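N-acetylneuraminic acid (Sialic acid) synthetase (Leptospira borgpetersenii serovar Hardjo-bovis, PDB 6NCS) probably catalyses the condensation of phosphoenolpyruvate with an amino sugar to make a sialic acid, using a bound metal ion in a TIM-barrel active site. Local coordinates at residues 195-198 / 199-203; 182-186 / 187-191; 125-128 / 129-132; 89-92 / 93-96; 237-240 / 241-245. All coordinates share one frame; numbering follows the deposited sequence.

Interaction 1: residues 195-198 / 199-203; sequences QTLK and SKYEF. With FMT (formic acid), chain F.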
loop_
_atom_site.group_PDB
_atom_site.type_symbol
_atom_site.label_atom_id
_atom_site.label_comp_id
_atom_site.label_asym_id
_atom_site.label_seq_id
_atom_site.Cartn_x
_atom_site.Cartn_y
_atom_site.Cartn_z
ATOM N N GLN A 195 8.045 -2.781 2.395
ATOM C CA GLN A 195 8.105 -3.995 1.590
ATOM C C GLN A 195 9.538 -4.487 1.430
ATOM O O GLN A 195 9.776 -5.697 1.374
ATOM C CB GLN A 195 7.467 -3.762 0.220
ATOM C CG GLN A 195 5.976 -3.851 0.232
ATOM C CD GLN A 195 5.481 -5.231 0.601
ATOM O OE1 GLN A 195 6.125 -6.240 0.292
ATOM N NE2 GLN A 195 4.338 -5.285 1.275
ATOM N N THR A 196 10.495 -3.564 1.314
ATOM C CA THR A 196 11.901 -3.949 1.285
ATOM C C THR A 196 12.262 -4.758 2.520
ATOM O O THR A 196 12.931 -5.793 2.429
ATOM C CB THR A 196 12.776 -2.700 1.183
ATOM O OG1 THR A 196 12.498 -2.037 -0.053
ATOM C CG2 THR A 196 14.259 -3.061 1.237
ATOM N N LEU A 197 11.808 -4.301 3.689
ATOM C CA LEU A 197 12.083 -5.026 4.924
ATOM C C LEU A 197 11.319 -6.346 4.978
ATOM O O LEU A 197 11.859 -7.356 5.444
ATOM C CB LEU A 197 11.733 -4.160 6.136
ATOM C CG LEU A 197 12.594 -2.913 6.363
ATOM C CD1 LEU A 197 11.969 -2.080 7.462
ATOM C CD2 LEU A 197 14.019 -3.322 6.748
ATOM N N LYS A 198 10.058 -6.359 4.520
ATOM C CA LYS A 198 9.284 -7.602 4.542
ATOM C C LYS A 198 9.888 -8.650 3.624
ATOM O O LYS A 198 9.769 -9.850 3.894
ATOM C CB LYS A 198 7.826 -7.344 4.140
ATOM C CG LYS A 198 7.006 -6.657 5.219
ATOM C CD LYS A 198 5.581 -6.365 4.757
ATOM C CE LYS A 198 4.638 -7.498 5.131
ATOM N NZ LYS A 198 3.208 -7.068 5.124
ATOM N N SER A 199 10.524 -8.221 2.534
ATOM C CA SER A 199 11.205 -9.162 1.659
ATOM C C SER A 199 12.518 -9.643 2.260
ATOM O O SER A 199 12.954 -10.759 1.967
ATOM C CB SER A 199 11.460 -8.523 0.294
ATOM O OG SER A 199 12.463 -9.234 -0.407
ATOM N N LYS A 200 13.149 -8.830 3.105
ATOM C CA LYS A 200 14.464 -9.152 3.637
ATOM C C LYS A 200 14.392 -10.027 4.876
ATOM O O LYS A 200 15.280 -10.860 5.086
ATOM C CB LYS A 200 15.224 -7.861 3.966
ATOM C CG LYS A 200 16.673 -8.057 4.365
ATOM C CD LYS A 200 17.413 -6.727 4.404
ATOM C CE LYS A 200 18.910 -6.938 4.547
ATOM N NZ LYS A 200 19.657 -5.653 4.471
ATOM N N TYR A 201 13.345 -9.867 5.680
ATOM C CA TYR A 201 13.234 -10.482 6.996
ATOM C C TYR A 201 11.927 -11.256 7.121
ATOM O O TYR A 201 10.954 -10.989 6.414
ATOM C CB TYR A 201 13.302 -9.414 8.087
ATOM C CG TYR A 201 14.623 -8.683 8.118
ATOM C CD1 TYR A 201 15.783 -9.343 8.485
ATOM C CD2 TYR A 201 14.702 -7.332 7.799
ATOM C CE1 TYR A 201 17.001 -8.685 8.528
ATOM C CE2 TYR A 201 15.908 -6.657 7.849
ATOM C CZ TYR A 201 17.057 -7.341 8.215
ATOM O OH TYR A 201 18.267 -6.688 8.254
ATOM N N GLU A 202 11.905 -12.208 8.057
ATOM C CA GLU A 202 10.759 -13.092 8.252
ATOM C C GLU A 202 9.845 -12.658 9.394
ATOM O O GLU A 202 8.723 -13.163 9.487
ATOM C CB GLU A 202 11.231 -14.536 8.500
ATOM N N PHE A 203 10.282 -11.737 10.245
ATOM C CA PHE A 203 9.503 -11.285 11.392
ATOM C C PHE A 203 8.595 -10.128 10.988
ATOM O O PHE A 203 8.738 -9.557 9.896
ATOM C CB PHE A 203 10.449 -10.891 12.535
ATOM C CG PHE A 203 11.625 -10.049 12.101
ATOM C CD1 PHE A 203 11.461 -8.703 11.806
ATOM C CD2 PHE A 203 12.889 -10.609 11.977
ATOM C CE1 PHE A 203 12.549 -7.922 11.397
ATOM C CE2 PHE A 203 13.977 -9.840 11.571
ATOM C CZ PHE A 203 13.809 -8.499 11.287
HETATM C C FMT F . 15.975 -9.620 0.244
HETATM O O1 FMT F . 16.857 -8.806 0.518
HETATM O O2 FMT F . 14.900 -9.326 -0.281
#
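Leu197 and Tyr201 meet one helical turn apart, where the methyl CD2 of Leu197 touches CE2 of the Tyr201 ring at 4.0 Å, coming in at the ring edge and in its plane. Over one face of that ring lies CG of Lys200, so the phenol is bordered by aliphatic carbon at an edge and on a face. The backbone sets this up: Tyr201 N gives its hydrogen to Leu197 O at 2.9 Å. Lys200 N makes only weak bonds, divided between Thr196 O and Leu197 O, as the last turn of helix 193-200 unwinds and Tyr201 leaves helical geometry. With chi1 at -63°, the ring of Tyr201 swings back beside its own backbone N, toward Leu197. Farther out, Tyr201 OH bonds to Glu160 of helix 156-168, while Leu197 packs on strands 173-178 and 205-209 and on Leu271 of the second subunit. Ser199 OG lies very close to a formic acid, probably from the crystallisation liquor, a contact too short for its geometry to be trusted. A leucine suits the buried side of this beta-alpha-beta unit, and a tyrosine its border: the ring adds apolar contact where the helix ends while the hydroxyl keeps a polar partner.

Interaction 2: residues 182-186 / 187-191; sequences YPMNE and IDANL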
loop_
_atom_site.group_PDB
_atom_site.type_symbol
_atom_site.label_atom_id
_atom_site.label_comp_id
_atom_site.label_asym_id
_atom_site.label_seq_id
_atom_site.Cartn_x
_atom_site.Cartn_y
_atom_site.Cartn_z
ATOM N N TYR A 182 11.237 15.647 12.102
ATOM C CA TYR A 182 10.243 16.246 12.995
ATOM C C TYR A 182 9.865 17.649 12.540
ATOM O O TYR A 182 10.693 18.577 12.648
ATOM C CB TYR A 182 10.767 16.253 14.430
ATOM C CG TYR A 182 10.991 14.854 14.969
ATOM C CD1 TYR A 182 12.192 14.184 14.751
ATOM C CD2 TYR A 182 9.993 14.193 15.674
ATOM C CE1 TYR A 182 12.394 12.897 15.228
ATOM C CE2 TYR A 182 10.188 12.907 16.158
ATOM C CZ TYR A 182 11.387 12.265 15.927
ATOM O OH TYR A 182 11.583 10.988 16.405
ATOM N N PRO A 183 8.651 17.852 12.003
ATOM C CA PRO A 183 7.724 16.767 11.663
ATOM C C PRO A 183 8.103 16.123 10.335
ATOM O O PRO A 183 8.828 16.726 9.541
ATOM C CB PRO A 183 6.373 17.479 11.565
ATOM C CG PRO A 183 6.715 18.867 11.159
ATOM C CD PRO A 183 8.059 19.184 11.765
ATOM N N MET A 184 7.613 14.915 10.089
ATOM C CA MET A 184 7.986 14.189 8.882
ATOM C C MET A 184 7.091 14.631 7.732
ATOM O O MET A 184 5.860 14.577 7.834
ATOM C CB MET A 184 7.884 12.683 9.099
ATOM C CG MET A 184 8.466 11.887 7.944
ATOM S SD MET A 184 7.804 10.229 7.856
ATOM C CE MET A 184 6.115 10.636 7.387
ATOM N N ASN A 185 7.708 15.080 6.644
ATOM C CA ASN A 185 6.969 15.503 5.466
ATOM C C ASN A 185 6.634 14.297 4.587
ATOM O O ASN A 185 7.281 13.254 4.654
ATOM C CB ASN A 185 7.776 16.531 4.683
ATOM C CG ASN A 185 8.179 17.727 5.535
ATOM O OD1 ASN A 185 7.354 18.305 6.246
ATOM N ND2 ASN A 185 9.456 18.093 5.478
ATOM N N GLU A 186 5.604 14.464 3.749
ATOM C CA GLU A 186 5.117 13.374 2.897
ATOM C C GLU A 186 6.236 12.749 2.074
ATOM O O GLU A 186 6.357 11.521 1.995
ATOM C CB GLU A 186 4.030 13.887 1.944
ATOM C CG GLU A 186 2.651 13.984 2.530
ATOM C CD GLU A 186 1.616 14.436 1.510
ATOM O OE1 GLU A 186 1.971 14.699 0.338
ATOM O OE2 GLU A 186 0.433 14.528 1.883
ATOM N N ILE A 187 7.054 13.582 1.428
ATOM C CA ILE A 187 8.047 13.048 0.505
ATOM C C ILE A 187 9.171 12.316 1.213
ATOM O O ILE A 187 9.996 11.687 0.542
ATOM C CB ILE A 187 8.655 14.144 -0.395
ATOM C CG1 ILE A 187 9.494 15.122 0.427
ATOM C CG2 ILE A 187 7.562 14.866 -1.176
ATOM C CD1 ILE A 187 10.293 16.084 -0.431
ATOM N N ASP A 188 9.222 12.366 2.545
ATOM C CA ASP A 188 10.248 11.667 3.306
ATOM C C ASP A 188 9.784 10.327 3.863
ATOM O O ASP A 188 10.586 9.629 4.479
ATOM C CB ASP A 188 10.735 12.541 4.466
ATOM C CG ASP A 188 11.670 13.643 4.018
ATOM O OD1 ASP A 188 12.332 13.477 2.970
ATOM O OD2 ASP A 188 11.745 14.674 4.720
ATOM N N ALA A 189 8.517 9.942 3.641
ATOM C CA ALA A 189 7.965 8.766 4.303
ATOM C C ALA A 189 8.659 7.479 3.872
ATOM O O ALA A 189 8.820 6.554 4.683
ATOM C CB ALA A 189 6.464 8.672 4.031
ATOM N N ASN A 190 9.047 7.387 2.597
ATOM C CA ASN A 190 9.692 6.193 2.042
ATOM C C ASN A 190 8.957 4.913 2.453
ATOM O O ASN A 190 9.554 3.944 2.932
ATOM C CB ASN A 190 11.164 6.133 2.461
ATOM C CG ASN A 190 11.954 5.121 1.659
ATOM O OD1 ASN A 190 11.514 4.692 0.600
ATOM N ND2 ASN A 190 13.125 4.733 2.163
ATOM N N LEU A 191 7.631 4.917 2.280
ATOM C CA LEU A 191 6.843 3.783 2.753
ATOM C C LEU A 191 7.187 2.481 2.032
ATOM O O LEU A 191 6.926 1.403 2.575
ATOM C CB LEU A 191 5.341 4.068 2.619
ATOM C CG LEU A 191 4.799 5.208 3.491
ATOM C CD1 LEU A 191 3.257 5.192 3.466
ATOM C CD2 LEU A 191 5.300 5.126 4.938
HETATM O O HOH W 1 10.327 15.227 6.860
HETATM O O HOH W 2 11.256 17.465 3.964
#
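Asn185 and Asp188 run alongside each other in a common direction, their amide and carboxylate planes turned 35° from each other. The two groups do not bond directly, since ND2 of Asn185 stays 4.2 Å from OD2 of Asp188. A water bridges the residues instead, accepting from the backbone N of Asn185 and donating to Asp188 OD2, each at 2.6 Å. Another water donates to the same OD2 at 2.9 Å, but sits by Asn185 ND2 too closely for that approach to be trusted. Ser276 of the second subunit also bonds to Asp188 OD2, so this oxygen has two waters and a hydroxyl as partners. In both residues CG stands beside the backbone N (chi1 -56° in Asn185), which brings the two polar ends alongside each other. The segment is part of the loop that follows strand 173-178 of the TIM barrel and leads to helix 193-200. Here the chain curls in two successive turns, with Asp188 N bonded to Asn185 O at 3.0 Å and Ala189 N to Glu186 O at 3.1 Å. Met184 takes the inner side. Its chain bends at the last torsion, laying SD against CA of Ala189 at 3.8 Å and CE against the methyl CB of Ala189 at 3.9 Å. Flexible methionine and small alanine suit this buried spot, where both also pack on Ile216 and Met184 comes within about 4 Å, side chain to side chain, of the manganese ligand His210. Glu186 reaches outward instead and forms a salt bridge with Arg261 of the second subunit.

Interaction 3: residues 125-128 / 129-132; sequences KIAS and CDIC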
loop_
_atom_site.group_PDB
_atom_site.type_symbol
_atom_site.label_atom_id
_atom_site.label_comp_id
_atom_site.label_asym_id
_atom_site.label_seq_id
_atom_site.Cartn_x
_atom_site.Cartn_y
_atom_site.Cartn_z
ATOM N N LYS A 125 9.886 -1.409 23.762
ATOM C CA LYS A 125 10.171 -0.632 22.565
ATOM C C LYS A 125 11.572 -0.052 22.680
ATOM O O LYS A 125 11.952 0.435 23.743
ATOM C CB LYS A 125 9.158 0.508 22.400
ATOM C CG LYS A 125 9.490 1.486 21.290
ATOM C CD LYS A 125 9.251 0.880 19.936
ATOM C CE LYS A 125 9.864 1.744 18.838
ATOM N NZ LYS A 125 9.236 3.095 18.761
ATOM N N ILE A 126 12.341 -0.097 21.589
ATOM C CA ILE A 126 13.644 0.557 21.531
ATOM C C ILE A 126 13.560 1.660 20.489
ATOM O O ILE A 126 13.206 1.400 19.328
ATOM C CB ILE A 126 14.781 -0.420 21.201
ATOM C CG1 ILE A 126 14.875 -1.518 22.259
ATOM C CG2 ILE A 126 16.106 0.334 21.101
ATOM C CD1 ILE A 126 15.245 -1.019 23.635
ATOM N N ALA A 127 13.898 2.882 20.904
ATOM C CA ALA A 127 13.754 4.071 20.080
ATOM C C ALA A 127 14.729 4.057 18.908
ATOM O O ALA A 127 15.773 3.408 18.951
ATOM C CB ALA A 127 13.983 5.322 20.928
ATOM N N SER A 128 14.380 4.812 17.854
ATOM C CA SER A 128 15.235 4.870 16.670
ATOM C C SER A 128 16.641 5.326 17.023
ATOM O O SER A 128 17.625 4.771 16.521
ATOM C CB SER A 128 14.639 5.804 15.618
ATOM O OG SER A 128 13.413 5.294 15.107
ATOM N N CYS A 129 16.754 6.335 17.888
ATOM C CA CYS A 129 18.060 6.865 18.256
ATOM C C CYS A 129 18.942 5.840 18.954
ATOM O O CYS A 129 20.139 6.099 19.124
ATOM C CB CYS A 129 17.886 8.082 19.165
ATOM S SG CYS A 129 17.174 7.668 20.788
ATOM N N ASP A 130 18.391 4.697 19.369
ATOM C CA ASP A 130 19.162 3.674 20.059
ATOM C C ASP A 130 19.428 2.460 19.181
ATOM O O ASP A 130 19.801 1.400 19.684
ATOM C CB ASP A 130 18.456 3.274 21.353
ATOM C CG ASP A 130 18.657 4.306 22.430
ATOM O OD1 ASP A 130 19.753 4.910 22.425
ATOM O OD2 ASP A 130 17.739 4.538 23.249
ATOM N N ILE A 131 19.263 2.596 17.865
ATOM C CA ILE A 131 19.528 1.456 16.998
ATOM C C ILE A 131 21.011 1.122 16.938
ATOM O O ILE A 131 21.374 0.029 16.492
ATOM C CB ILE A 131 18.924 1.714 15.600
ATOM C CG1 ILE A 131 18.892 0.410 14.793
ATOM C CG2 ILE A 131 19.688 2.824 14.881
ATOM C CD1 ILE A 131 17.883 0.390 13.681
ATOM N N CYS A 132 21.878 2.022 17.410
ATOM C CA CYS A 132 23.299 1.753 17.546
ATOM C C CYS A 132 23.733 1.726 19.002
ATOM O O CYS A 132 24.934 1.799 19.285
ATOM C CB CYS A 132 24.116 2.794 16.780
ATOM S SG CYS A 132 23.723 2.847 15.024
HETATM O O HOH W 3 15.414 3.195 23.379
#
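Ile126 lays its methyl CG2 against CB of Asp130 at 3.8 Å, the two side chains crossing at about a right angle. The branch CG2 is anti to the backbone N of Ile126, while CG1 lies beside that N; the side chain also packs on Leu136 and Leu137 of helix 134-143. A beta-branched residue fits here, at the end of strand 123-126, because one branch can serve the turn while the side chain also meets the helix. Beyond the methylene, the carboxylate of Asp130 turns to polar partners: OD2 accepts from a water at 2.7 Å, and the same water takes the N-H of Ala127 at 2.9 Å. OD1 bonds to Asn133 and forms a salt bridge with Arg288 of the second subunit. Behind these side chains the backbone coils through a short 3-10 turn, with Asp130 N bonded to Ala127 O at 2.9 Å and Ile131 N to Ser128 O at 3.0 Å. SG of Cys129 comes back to the methyl of Ala127 at 4.0 Å, a small apolar touch. The turn follows directly on a barrel strand, beside the metal pocket: a citrate, probably from the crystallisation liquor, comes within about 3 Å of the Ala127 side chain, nearest atoms. Aspartate thus combines a short apolar stem with a charged end, joining the first amide after the strand, through water, to the subunit interface; the nearby arginine would probably favour its ionised form.

Interaction 4: residues 89-92 / 93-96; sequences FLLL and KERS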
loop_
_atom_site.group_PDB
_atom_site.type_symbol
_atom_site.label_atom_id
_atom_site.label_comp_id
_atom_site.label_asym_id
_atom_site.label_seq_id
_atom_site.Cartn_x
_atom_site.Cartn_y
_atom_site.Cartn_z
ATOM N N PHE A 89 4.746 4.138 36.899
ATOM C CA PHE A 89 4.532 3.139 35.858
ATOM C C PHE A 89 3.668 1.991 36.365
ATOM O O PHE A 89 2.889 1.414 35.596
ATOM C CB PHE A 89 5.877 2.629 35.346
ATOM C CG PHE A 89 6.596 3.608 34.433
ATOM C CD1 PHE A 89 5.939 4.184 33.349
ATOM C CD2 PHE A 89 7.920 3.951 34.664
ATOM C CE1 PHE A 89 6.599 5.078 32.505
ATOM C CE2 PHE A 89 8.580 4.845 33.823
ATOM C CZ PHE A 89 7.918 5.405 32.746
ATOM N N LEU A 90 3.773 1.661 37.656
ATOM C CA LEU A 90 2.896 0.641 38.228
ATOM C C LEU A 90 1.437 1.082 38.205
ATOM O O LEU A 90 0.549 0.283 37.888
ATOM C CB LEU A 90 3.317 0.311 39.657
ATOM C CG LEU A 90 4.440 -0.705 39.860
ATOM C CD1 LEU A 90 4.822 -0.775 41.320
ATOM C CD2 LEU A 90 4.022 -2.084 39.337
ATOM N N LEU A 91 1.171 2.345 38.552
ATOM C CA LEU A 91 -0.191 2.868 38.480
ATOM C C LEU A 91 -0.698 2.917 37.042
ATOM O O LEU A 91 -1.870 2.624 36.783
ATOM C CB LEU A 91 -0.247 4.258 39.102
ATOM C CG LEU A 91 -0.029 4.299 40.611
ATOM C CD1 LEU A 91 0.124 5.734 41.092
ATOM C CD2 LEU A 91 -1.200 3.612 41.289
ATOM N N LEU A 92 0.164 3.298 36.096
ATOM C CA LEU A 92 -0.240 3.320 34.692
ATOM C C LEU A 92 -0.485 1.913 34.156
ATOM O O LEU A 92 -1.441 1.688 33.405
ATOM C CB LEU A 92 0.815 4.030 33.847
ATOM C CG LEU A 92 1.031 5.508 34.201
ATOM C CD1 LEU A 92 2.186 6.081 33.374
ATOM C CD2 LEU A 92 -0.237 6.319 33.983
ATOM N N LYS A 93 0.363 0.953 34.528
ATOM C CA LYS A 93 0.129 -0.426 34.114
ATOM C C LYS A 93 -1.186 -0.957 34.685
ATOM O O LYS A 93 -1.929 -1.676 33.999
ATOM C CB LYS A 93 1.307 -1.302 34.545
ATOM C CG LYS A 93 1.236 -2.745 34.069
ATOM C CD LYS A 93 2.588 -3.429 34.256
ATOM C CE LYS A 93 2.530 -4.917 33.922
ATOM N NZ LYS A 93 1.796 -5.696 34.948
ATOM N N GLU A 94 -1.496 -0.594 35.930
ATOM C CA GLU A 94 -2.720 -1.076 36.562
ATOM C C GLU A 94 -3.955 -0.508 35.874
ATOM O O GLU A 94 -4.918 -1.240 35.607
ATOM C CB GLU A 94 -2.717 -0.714 38.048
ATOM C CG GLU A 94 -4.102 -0.675 38.693
ATOM C CD GLU A 94 -4.071 -0.185 40.136
ATOM O OE1 GLU A 94 -3.950 -1.025 41.053
ATOM O OE2 GLU A 94 -4.161 1.044 40.351
ATOM N N ARG A 95 -3.949 0.791 35.579
ATOM C CA ARG A 95 -5.074 1.389 34.864
ATOM C C ARG A 95 -5.223 0.779 33.479
ATOM O O ARG A 95 -6.346 0.550 33.007
ATOM C CB ARG A 95 -4.899 2.905 34.753
ATOM C CG ARG A 95 -5.962 3.589 33.880
ATOM C CD ARG A 95 -7.334 3.589 34.547
ATOM N NE ARG A 95 -7.300 4.366 35.774
ATOM C CZ ARG A 95 -7.490 5.679 35.835
ATOM N NH1 ARG A 95 -7.755 6.366 34.734
ATOM N NH2 ARG A 95 -7.419 6.308 37.002
ATOM N N SER A 96 -4.099 0.501 32.814
ATOM C CA SER A 96 -4.155 -0.115 31.492
ATOM C C SER A 96 -4.807 -1.494 31.556
ATOM O O SER A 96 -5.654 -1.832 30.721
ATOM C CB SER A 96 -2.751 -0.199 30.895
ATOM O OG SER A 96 -2.213 1.102 30.686
#
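Ser96 reaches back one turn to Leu92. Its CB sits 3.4 Å from Leu92 O, and at the tip OG donates to that same carbonyl oxygen at 2.9 Å. The backbone N of Ser96 also bonds there, at 3.0 Å, and the two donors arrive from opposite faces of the carbonyl plane. The hydroxyl can do this because OG lies beside its own backbone N (chi1 -64°), folded back along the helix. Serine suits this buried place: it is small enough to lie against Ile47, Ile58 and Phe103, and its one polar group is satisfied within the helix. Leu92, whose carbonyl takes both bonds, sends its side chain inward onto Phe60 and Phe103 of the barrel strands and onto Ala43, Leu44 and Ile47 of helix 40-52. The regular i to i+4 ladder of helix 86-98 carries all of this, with Lys93 N bonded to Phe89 O at 2.8 Å and Arg95 N to Leu91 O at 3.0 Å. Two longer side chains find their polar partners farther along or across: Lys93 NZ bonds to Gln97, and Arg95, bent at chi2 and chi3, forms a salt bridge with Asp48 of helix 40-52. Chemically, the helix is amphipathic, though imperfectly so: Phe89, Leu92 and Ser96, its hydroxyl satisfied by Leu92 O, face the barrel, and charged groups keep to the flanks and outer surface, where Leu90 and Leu91 also lie on the exposed side.

Interaction 5: residues 237-240 / 241-245; sequences TLQG and IDWEI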
loop_
_atom_site.group_PDB
_atom_site.type_symbol
_atom_site.label_atom_id
_atom_site.label_comp_id
_atom_site.label_asym_id
_atom_site.label_seq_id
_atom_site.Cartn_x
_atom_site.Cartn_y
_atom_site.Cartn_z
ATOM N N THR A 237 -4.388 21.352 22.223
ATOM C CA THR A 237 -4.404 22.725 22.724
ATOM C C THR A 237 -3.616 22.885 24.015
ATOM O O THR A 237 -3.260 24.014 24.367
ATOM C CB THR A 237 -5.839 23.218 22.947
ATOM O OG1 THR A 237 -6.407 22.565 24.087
ATOM C CG2 THR A 237 -6.698 22.945 21.727
ATOM N N LEU A 238 -3.341 21.794 24.731
ATOM C CA LEU A 238 -2.475 21.880 25.899
ATOM C C LEU A 238 -1.030 22.169 25.515
ATOM O O LEU A 238 -0.244 22.572 26.375
ATOM C CB LEU A 238 -2.548 20.584 26.708
ATOM C CG LEU A 238 -3.931 20.184 27.227
ATOM C CD1 LEU A 238 -3.915 18.790 27.860
ATOM C CD2 LEU A 238 -4.419 21.217 28.212
ATOM N N GLN A 239 -0.661 21.948 24.251
ATOM C CA GLN A 239 0.690 22.219 23.753
ATOM C C GLN A 239 1.756 21.443 24.526
ATOM O O GLN A 239 2.842 21.955 24.797
ATOM C CB GLN A 239 0.991 23.722 23.771
ATOM C CG GLN A 239 -0.020 24.532 23.007
ATOM C CD GLN A 239 0.139 24.406 21.504
ATOM O OE1 GLN A 239 1.044 24.999 20.915
ATOM N NE2 GLN A 239 -0.750 23.641 20.872
ATOM N N GLY A 240 1.443 20.196 24.882
ATOM C CA GLY A 240 2.417 19.332 25.520
ATOM C C GLY A 240 3.485 18.881 24.542
ATOM O O GLY A 240 3.413 19.131 23.341
ATOM N N ILE A 241 4.499 18.192 25.077
ATOM C CA ILE A 241 5.626 17.769 24.252
ATOM C C ILE A 241 5.135 16.906 23.095
ATOM O O ILE A 241 4.314 15.995 23.279
ATOM C CB ILE A 241 6.666 17.029 25.106
ATOM C CG1 ILE A 241 7.292 17.973 26.140
ATOM C CG2 ILE A 241 7.750 16.425 24.223
ATOM C CD1 ILE A 241 8.217 17.249 27.116
ATOM N N ASP A 242 5.637 17.205 21.889
ATOM C CA ASP A 242 5.312 16.499 20.647
ATOM C C ASP A 242 3.864 16.672 20.220
ATOM O O ASP A 242 3.344 15.834 19.468
ATOM C CB ASP A 242 5.620 15.000 20.736
ATOM C CG ASP A 242 7.096 14.717 20.876
ATOM O OD1 ASP A 242 7.899 15.451 20.263
ATOM O OD2 ASP A 242 7.449 13.761 21.600
ATOM N N TRP A 243 3.196 17.738 20.676
ATOM C CA TRP A 243 1.785 17.911 20.341
ATOM C C TRP A 243 1.575 18.017 18.835
ATOM O O TRP A 243 0.551 17.561 18.316
ATOM C CB TRP A 243 1.209 19.145 21.046
ATOM C CG TRP A 243 1.768 20.460 20.557
ATOM C CD1 TRP A 243 2.822 21.144 21.086
ATOM C CD2 TRP A 243 1.303 21.239 19.440
ATOM N NE1 TRP A 243 3.042 22.297 20.372
ATOM C CE2 TRP A 243 2.127 22.378 19.357
ATOM C CE3 TRP A 243 0.277 21.078 18.503
ATOM C CZ2 TRP A 243 1.952 23.362 18.373
ATOM C CZ3 TRP A 243 0.102 22.061 17.523
ATOM C CH2 TRP A 243 0.937 23.183 17.472
ATOM N N GLU A 244 2.536 18.606 18.112
ATOM C CA GLU A 244 2.317 18.889 16.695
ATOM C C GLU A 244 2.195 17.612 15.871
ATOM O O GLU A 244 1.482 17.594 14.861
ATOM C CB GLU A 244 3.442 19.766 16.142
ATOM N N ILE A 245 2.863 16.535 16.282
ATOM C CA ILE A 245 2.787 15.272 15.548
ATOM C C ILE A 245 1.871 14.262 16.230
ATOM O O ILE A 245 1.887 13.079 15.869
ATOM C CB ILE A 245 4.180 14.665 15.321
ATOM C CG1 ILE A 245 4.866 14.346 16.652
ATOM C CG2 ILE A 245 5.040 15.588 14.467
ATOM C CD1 ILE A 245 6.015 13.370 16.502
#
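The side-chain amide of Gln239 lies over the indole of Trp243, with NE2 above the ring centre at a height of 3.3 Å and the two planes inclined by 47°. OE1 lies near the rim, 3.2 Å from CZ2 of Trp243, but makes no hydrogen bond to NE1, the angle being poor. NE2 donates to Arg236 O, which helps fix the amide in its tilted pose. A bend at chi2 (-75°) turns the glutamine back over the ring, and the two side chains run alongside each other in the same direction. Glutamine serves well here, having length to cover the indole and an amide that bonds beyond it.

A CH-pi contact adds to this on the same residue pair: CA of Gln239 stands 4.0 Å from the centroid of the five-membered ring of Trp243, over its face. Backbone bonding is lighter. A type II beta turn runs from Gly240 to Trp243, closed by a weak bond from Trp243 N to Gly240 O at 3.0 Å. That carbonyl oxygen also meets the indole at its edge, in plane, 3.1 Å from CD1 of Trp243. Asp242, with positive phi, occupies the third position of the turn.

The whole turn belongs to the loop between strand 227-231 and helix 249-266. Ile241 packs on Leu34, just beyond strand 27-33, while Asp242 touches His231, a manganese ligand at the end of strand 227-231.

Along the chain the order is interaction 4, 3, 2, 1 and 5, all in one TIM barrel of the NeuB type. Interaction 4 lies on helix 86-98 and interaction 1 at the end of helix 193-200, on opposite sides of the chain's centre, about 34 Å apart between centres. Interaction 3 spans the end of strand 123-126 and the loop after it; interactions 2 and 5 lie in the loops after strands 173-178 and 227-231. These three approach the manganese site. Interactions 2 and 5 touch, Pro183 CB lying 3.7 Å from Ile245 CG2; interaction 2 leads directly into interaction 1. Interactions 1, 2 and 3 meet the second subunit, so two of the three loops beside the metal pocket, those of interactions 2 and 3, also contribute to the dimer contact.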